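Local coordinates for protein putative phosphosugar isomerase (Silicibacter pomeroyi DSS-3, PDB 3FJ1) that is of unproven function but, as a protein with two SIS domains, probably binds a phosphosugar or related carbohydrate derivative and may act as an isomerase or aminotransferase, at residues 43-55 with 69-81. Residues are numbered along the deposited sequence; the frame is centred on the assembly and turned at random.
Sequences PSFVATVARGSSD and LGLPVASLGPSVA. With EDO (1,2-ethanediol), chain J.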
loop_
_atom_site.group_PDB
_atom_site.type_symbol
_atom_site.label_atom_id
_atom_site.label_comp_id
_atom_site.label_asym_id
_atom_site.label_seq_id
_atom_site.Cartn_x
_atom_site.Cartn_y
_atom_site.Cartn_z
ATOM N N PRO A 43 22.288 7.584 -9.426
ATOM C CA PRO A 43 20.873 7.683 -9.860
ATOM C C PRO A 43 20.085 8.715 -9.026
ATOM O O PRO A 43 20.449 9.017 -7.892
ATOM C CB PRO A 43 20.325 6.268 -9.624
ATOM C CG PRO A 43 21.246 5.669 -8.584
ATOM C CD PRO A 43 22.597 6.271 -8.838
ATOM N N SER A 44 19.038 9.262 -9.618
ATOM C CA SER A 44 18.241 10.309 -9.003
ATOM C C SER A 44 16.903 9.826 -8.476
ATOM O O SER A 44 16.145 10.602 -7.938
ATOM C CB SER A 44 17.998 11.434 -9.993
ATOM O OG SER A 44 17.458 10.946 -11.202
ATOM N N PHE A 45 16.634 8.544 -8.617
ATOM C CA PHE A 45 15.437 7.992 -7.990
ATOM C C PHE A 45 15.507 6.477 -7.979
ATOM O O PHE A 45 16.408 5.852 -8.558
ATOM C CB PHE A 45 14.100 8.512 -8.565
ATOM C CG PHE A 45 13.762 7.983 -9.922
ATOM C CD1 PHE A 45 14.292 8.562 -11.054
ATOM C CD2 PHE A 45 12.888 6.917 -10.064
ATOM C CE1 PHE A 45 13.965 8.082 -12.336
ATOM C CE2 PHE A 45 12.554 6.436 -11.322
ATOM C CZ PHE A 45 13.096 7.017 -12.461
ATOM N N VAL A 46 14.609 5.923 -7.169
ATOM C CA VAL A 46 14.579 4.489 -6.910
ATOM C C VAL A 46 13.199 3.916 -7.231
ATOM O O VAL A 46 12.184 4.537 -6.910
ATOM C CB VAL A 46 14.903 4.180 -5.438
ATOM C CG1 VAL A 46 14.932 2.665 -5.206
ATOM C CG2 VAL A 46 16.249 4.829 -5.016
ATOM N N ALA A 47 13.163 2.719 -7.818
ATOM C CA ALA A 47 11.920 1.989 -8.033
ATOM C C ALA A 47 12.048 0.666 -7.306
ATOM O O ALA A 47 13.135 0.103 -7.269
ATOM C CB ALA A 47 11.645 1.745 -9.510
ATOM N N THR A 48 10.989 0.204 -6.655
ATOM C CA THR A 48 11.026 -1.092 -5.989
ATOM C C THR A 48 10.047 -2.047 -6.687
ATOM O O THR A 48 9.025 -1.627 -7.240
ATOM C CB THR A 48 10.726 -1.051 -4.475
ATOM O OG1 THR A 48 9.403 -0.535 -4.271
ATOM C CG2 THR A 48 11.792 -0.192 -3.693
ATOM N N VAL A 49 10.403 -3.328 -6.657
ATOM C CA VAL A 49 9.636 -4.408 -7.264
ATOM C C VAL A 49 9.591 -5.576 -6.257
ATOM O O VAL A 49 10.624 -6.162 -5.908
ATOM C CB VAL A 49 10.243 -4.921 -8.596
ATOM C CG1 VAL A 49 9.355 -6.008 -9.232
ATOM C CG2 VAL A 49 10.458 -3.745 -9.559
ATOM N N ALA A 50 8.392 -5.924 -5.811
ATOM C CA ALA A 50 8.234 -6.948 -4.801
ATOM C C ALA A 50 6.746 -7.295 -4.585
ATOM O O ALA A 50 5.837 -6.544 -4.990
ATOM C CB ALA A 50 8.853 -6.467 -3.445
ATOM N N ARG A 51 6.521 -8.410 -3.899
ATOM C CA ARG A 51 5.175 -8.818 -3.479
ATOM C C ARG A 51 5.244 -9.448 -2.094
ATOM O O ARG A 51 6.314 -9.819 -1.637
ATOM C CB ARG A 51 4.579 -9.826 -4.461
ATOM C CG ARG A 51 5.466 -11.002 -4.707
ATOM C CD ARG A 51 4.952 -11.845 -5.829
ATOM N NE ARG A 51 3.841 -12.684 -5.421
ATOM C CZ ARG A 51 3.980 -13.843 -4.776
ATOM N NH1 ARG A 51 5.188 -14.314 -4.474
ATOM N NH2 ARG A 51 2.908 -14.573 -4.455
ATOM N N GLY A 52 4.091 -9.554 -1.439
ATOM C CA GLY A 52 4.029 -10.172 -0.116
ATOM C C GLY A 52 4.901 -9.504 0.926
ATOM O O GLY A 52 5.001 -8.281 0.991
ATOM N N SER A 53 5.523 -10.316 1.767
ATOM C CA SER A 53 6.373 -9.808 2.825
ATOM C C SER A 53 7.546 -8.999 2.263
ATOM O O SER A 53 7.990 -8.034 2.896
ATOM C CB SER A 53 6.871 -10.978 3.678
ATOM O OG SER A 53 7.663 -10.543 4.759
ATOM N N SER A 54 8.056 -9.397 1.095
ATOM C CA SER A 54 9.123 -8.645 0.414
ATOM C C SER A 54 8.724 -7.209 0.134
ATOM O O SER A 54 9.569 -6.328 0.146
ATOM C CB SER A 54 9.611 -9.327 -0.861
ATOM O OG SER A 54 10.276 -10.544 -0.575
ATOM N N ASP A 55 7.447 -6.939 -0.084
ATOM C CA ASP A 55 7.026 -5.552 -0.295
ATOM C C ASP A 55 7.059 -4.708 0.998
ATOM O O ASP A 55 7.225 -3.511 0.938
ATOM C CB ASP A 55 5.662 -5.498 -0.972
ATOM C CG ASP A 55 5.492 -4.276 -1.854
ATOM O OD1 ASP A 55 6.482 -3.580 -2.185
ATOM O OD2 ASP A 55 4.338 -4.029 -2.234
ATOM N N LEU A 69 19.262 9.448 1.886
ATOM C CA LEU A 69 19.745 9.979 0.632
ATOM C C LEU A 69 18.851 11.012 -0.031
ATOM O O LEU A 69 19.280 11.709 -0.976
ATOM C CB LEU A 69 19.957 8.807 -0.319
ATOM C CG LEU A 69 21.040 7.803 0.082
ATOM C CD1 LEU A 69 20.765 6.524 -0.664
ATOM C CD2 LEU A 69 22.427 8.346 -0.194
ATOM N N GLY A 70 17.616 11.137 0.460
ATOM C CA GLY A 70 16.638 12.046 -0.128
ATOM C C GLY A 70 16.107 11.612 -1.506
ATOM O O GLY A 70 15.486 12.403 -2.218
ATOM N N LEU A 71 16.310 10.350 -1.863
ATOM C CA LEU A 71 15.873 9.866 -3.159
ATOM C C LEU A 71 14.439 9.400 -3.075
ATOM O O LEU A 71 14.096 8.637 -2.184
ATOM C CB LEU A 71 16.760 8.719 -3.662
ATOM C CG LEU A 71 18.211 9.098 -4.000
ATOM C CD1 LEU A 71 18.983 7.871 -4.455
ATOM C CD2 LEU A 71 18.274 10.195 -5.070
ATOM N N PRO A 72 13.590 9.892 -3.985
ATOM C CA PRO A 72 12.199 9.445 -4.004
ATOM C C PRO A 72 12.146 7.979 -4.490
ATOM O O PRO A 72 12.939 7.560 -5.356
ATOM C CB PRO A 72 11.541 10.420 -4.972
ATOM C CG PRO A 72 12.639 10.864 -5.857
ATOM C CD PRO A 72 13.883 10.857 -5.053
ATOM N N VAL A 73 11.228 7.210 -3.926
ATOM C CA VAL A 73 11.119 5.769 -4.188
ATOM C C VAL A 73 9.711 5.431 -4.673
ATOM O O VAL A 73 8.713 5.641 -3.962
ATOM C CB VAL A 73 11.421 4.966 -2.920
ATOM C CG1 VAL A 73 11.439 3.448 -3.203
ATOM C CG2 VAL A 73 12.776 5.422 -2.297
ATOM N N ALA A 74 9.636 4.949 -5.892
ATOM C CA ALA A 74 8.379 4.550 -6.479
ATOM C C ALA A 74 8.201 3.041 -6.410
ATOM O O ALA A 74 9.054 2.299 -6.910
ATOM C CB ALA A 74 8.329 4.985 -7.953
ATOM N N SER A 75 7.090 2.581 -5.829
ATOM C CA SER A 75 6.747 1.152 -5.850
ATOM C C SER A 75 6.006 0.817 -7.151
ATOM O O SER A 75 4.905 1.331 -7.411
ATOM C CB SER A 75 5.858 0.789 -4.652
ATOM O OG SER A 75 5.321 -0.505 -4.760
ATOM N N LEU A 76 6.628 -0.015 -7.977
ATOM C CA LEU A 76 6.087 -0.388 -9.252
ATOM C C LEU A 76 5.209 -1.628 -9.216
ATOM O O LEU A 76 5.671 -2.719 -8.869
ATOM C CB LEU A 76 7.231 -0.620 -10.259
ATOM C CG LEU A 76 8.150 0.544 -10.664
ATOM C CD1 LEU A 76 9.234 0.048 -11.680
ATOM C CD2 LEU A 76 7.350 1.739 -11.181
ATOM N N GLY A 77 3.948 -1.472 -9.615
ATOM C CA GLY A 77 3.036 -2.597 -9.668
ATOM C C GLY A 77 3.489 -3.527 -10.780
ATOM O O GLY A 77 3.555 -3.086 -11.926
ATOM N N PRO A 78 3.813 -4.805 -10.467
ATOM C CA PRO A 78 4.373 -5.663 -11.542
ATOM C C PRO A 78 3.505 -5.845 -12.765
ATOM O O PRO A 78 4.027 -6.146 -13.826
ATOM C CB PRO A 78 4.683 -6.985 -10.830
ATOM C CG PRO A 78 4.829 -6.607 -9.333
ATOM C CD PRO A 78 3.795 -5.515 -9.161
ATOM N N SER A 79 2.191 -5.622 -12.635
ATOM C CA SER A 79 1.291 -5.719 -13.808
ATOM C C SER A 79 1.663 -4.730 -14.907
ATOM O O SER A 79 1.405 -4.993 -16.091
ATOM C CB SER A 79 -0.175 -5.536 -13.417
ATOM O OG SER A 79 -0.503 -4.196 -13.017
ATOM N N VAL A 80 2.293 -3.619 -14.526
ATOM C CA VAL A 80 2.734 -2.612 -15.502
ATOM C C VAL A 80 3.614 -3.254 -16.578
ATOM O O VAL A 80 3.549 -2.888 -17.756
ATOM C CB VAL A 80 3.396 -1.408 -14.811
ATOM C CG1 VAL A 80 4.010 -0.472 -15.824
ATOM C CG2 VAL A 80 2.334 -0.644 -13.978
ATOM N N ALA A 81 4.417 -4.229 -16.156
ATOM C CA ALA A 81 5.222 -5.018 -17.097
ATOM C C ALA A 81 4.495 -6.271 -17.583
ATOM O O ALA A 81 4.378 -6.523 -18.801
ATOM C CB ALA A 81 6.542 -5.423 -16.465
HETATM C C1 EDO J . 0.869 2.170 -9.777
HETATM O O1 EDO J . 1.599 2.937 -8.797
HETATM C C2 EDO J . 1.591 0.871 -10.086
HETATM O O2 EDO J . 2.930 1.071 -10.503
HETATM O O HOH W 1 7.269 -2.386 -4.437
HETATM O O HOH W 2 6.272 -3.847 -6.523
HETATM O O HOH W 3 3.572 -2.045 -3.373
#
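Val46 and Thr48 each give their N-H and C=O to the chain of 72-76, the parallel pairing of a right-handed beta-alpha-beta crossover in the SIS domain, strand 45-49 to strand 73-75 through helix 53-69. Ala74 N reaches Val46 O at 2.8 Å and Thr48 N reaches Ala74 O at 2.9 Å, both donors tilted from the carbonyl plane; the outer rungs, Val46 N to Pro72 O and Leu76 N to Thr48 O, run nearly along the C=O axis. Toward the C-terminal ends of the strands, one water joins Thr48 OG1, Ser75 OG and Asp55 OD1, and a second links Ala50 N to Leu76 O. On the face covered by helix 53-69, Val46 and Val73 lie side by side, and the Thr48 side chain crosses that of Val73 at about a right angle, CG2 3.7 Å from Val73 CG1. The other face carries Ala47 CB against Leu76 CD1. At the N-terminal end the side chains of Leu71 and Val46 cross at about a right angle, with Leu71 CD1 against Val46 CG2 and CD2 near Ser44 O, while Trp170 touches Leu71 from helix 153-171. A serine in place of Leu71 would probably open a gap beside Val46 CG2 and deprive Trp170 of an apolar neighbour. With CG anti to its carbonyl carbon (chi1 -64°), Leu76 brings CD1 to 3.7 Å from Ala47 CB, and its CB lies equally near Thr48 O.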